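Local coordinates for dual oxidase maturation factor 1 (Mus musculus, PDB 6WXU), which may be required for the maturation of the dual oxidase DUOX1 and its transport from the endoplasmic reticulum to the plasma membrane, at residues S60-I63 with G64-L68. Sequence-based numbering, arbitrary orientation.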
loop_
_atom_site.group_PDB
_atom_site.type_symbol
_atom_site.label_atom_id
_atom_site.label_comp_id
_atom_site.label_asym_id
_atom_site.label_seq_id
_atom_site.Cartn_x
_atom_site.Cartn_y
_atom_site.Cartn_z
ATOM N N SER B 60 31.069 -31.436 15.342
ATOM C CA SER B 60 31.146 -30.596 14.155
ATOM C C SER B 60 29.759 -30.160 13.708
ATOM O O SER B 60 29.520 -28.965 13.497
ATOM C CB SER B 60 31.871 -31.360 13.045
ATOM O OG SER B 60 32.107 -30.591 11.876
ATOM N N LEU B 61 28.815 -31.102 13.659
ATOM C CA LEU B 61 27.441 -30.795 13.280
ATOM C C LEU B 61 26.772 -29.869 14.286
ATOM O O LEU B 61 26.074 -28.930 13.894
ATOM C CB LEU B 61 26.643 -32.091 13.151
ATOM C CG LEU B 61 25.968 -32.319 11.804
ATOM C CD1 LEU B 61 26.982 -32.232 10.683
ATOM C CD2 LEU B 61 25.286 -33.662 11.802
ATOM N N PHE B 62 26.982 -30.107 15.582
ATOM C CA PHE B 62 26.370 -29.258 16.599
ATOM C C PHE B 62 26.865 -27.822 16.491
ATOM O O PHE B 62 26.073 -26.879 16.581
ATOM C CB PHE B 62 26.649 -29.830 17.989
ATOM C CG PHE B 62 26.354 -28.882 19.113
ATOM C CD1 PHE B 62 25.063 -28.717 19.579
ATOM C CD2 PHE B 62 27.373 -28.169 19.721
ATOM C CE1 PHE B 62 24.792 -27.851 20.617
ATOM C CE2 PHE B 62 27.108 -27.302 20.761
ATOM C CZ PHE B 62 25.817 -27.143 21.209
ATOM N N ILE B 63 28.170 -27.635 16.290
ATOM C CA ILE B 63 28.707 -26.284 16.154
ATOM C C ILE B 63 28.152 -25.614 14.907
ATOM O O ILE B 63 27.733 -24.450 14.943
ATOM C CB ILE B 63 30.244 -26.318 16.146
ATOM C CG1 ILE B 63 30.776 -26.738 17.513
ATOM C CG2 ILE B 63 30.795 -24.971 15.780
ATOM C CD1 ILE B 63 32.265 -26.927 17.546
ATOM N N GLY B 64 28.115 -26.339 13.789
ATOM C CA GLY B 64 27.577 -25.757 12.574
ATOM C C GLY B 64 26.115 -25.390 12.689
ATOM O O GLY B 64 25.667 -24.420 12.074
ATOM N N ALA B 65 25.357 -26.138 13.490
ATOM C CA ALA B 65 23.936 -25.853 13.658
ATOM C C ALA B 65 23.707 -24.674 14.589
ATOM O O ALA B 65 22.782 -23.885 14.376
ATOM C CB ALA B 65 23.204 -27.082 14.186
ATOM N N VAL B 66 24.530 -24.547 15.628
ATOM C CA VAL B 66 24.383 -23.432 16.556
ATOM C C VAL B 66 24.731 -22.116 15.877
ATOM O O VAL B 66 24.026 -21.116 16.045
ATOM C CB VAL B 66 25.245 -23.667 17.805
ATOM C CG1 VAL B 66 25.474 -22.366 18.518
ATOM C CG2 VAL B 66 24.561 -24.647 18.720
ATOM N N ILE B 67 25.814 -22.089 15.097
ATOM C CA ILE B 67 26.189 -20.855 14.407
ATOM C C ILE B 67 25.063 -20.370 13.508
ATOM O O ILE B 67 24.885 -19.162 13.316
ATOM C CB ILE B 67 27.483 -21.059 13.603
ATOM C CG1 ILE B 67 28.635 -21.437 14.522
ATOM C CG2 ILE B 67 27.837 -19.809 12.838
ATOM C CD1 ILE B 67 29.878 -21.826 13.777
ATOM N N LEU B 68 24.281 -21.288 12.955
ATOM C CA LEU B 68 23.230 -20.925 12.018
ATOM C C LEU B 68 21.909 -20.625 12.705
ATOM O O LEU B 68 21.138 -19.799 12.210
ATOM C CB LEU B 68 23.037 -22.047 10.998
ATOM C CG LEU B 68 22.470 -21.683 9.633
ATOM C CD1 LEU B 68 23.361 -20.677 8.945
ATOM C CD2 LEU B 68 22.341 -22.932 8.800
#
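Phe62 and Val66 meet one turn apart on helix 50-72, which is predicted to span the membrane. Residues 60-68 form an unbroken alpha-helical stretch of it. Four i to i+4 hydrogen bonds join the two halves. Gly64 N donates to Ser60 O at 3.0 Å, Ala65 N to Leu61 O, Val66 N to Phe62 O and Ile67 N to Ile63 O. The last is the straightest, with an N-H...O angle of 171°. Phe62 O also takes a weak bond from Ala65 N.

Two pairs of apolar side chains follow the same spacing. CG of Phe62 lies anti to the backbone N (chi1 166°), which swings the ring forward along the helix to Val66. There the CG2 methyl of Val66 sits over one face of the ring, 4.0 Å from its centroid and shifted toward the rim. This is a CH-pi contact. The nearest ring atoms are CE1 and CZ, and Val66 CG2 is 3.7 Å from Phe62 CE1. The same methyl also rests against Phe62 O, at 3.4 Å. Further round the helix, Ile63 meets Ile67 through one methyl from each, with Ile63 CG2 3.8 Å from Ile67 CD1. Ile67 CG1 is set beside its own backbone N (chi1 -61°). From there it passes close to Ile63 O, and CD1 reaches back to the Ile63 methyl.

Among the neighbouring helices, also predicted to cross the membrane, 249-273 packs on Ile63 and Val66, while 22-41 meets Leu61 and Ala65. Ile63 and Ile67 also touch helix 170-199, where Asn195 hydrogen-bonds Ser60 OG; Ile67 reaches helix 203-224 as well. Leu68 packs on Trp185 of helix 170-199 and touches the bound phosphatidylcholine.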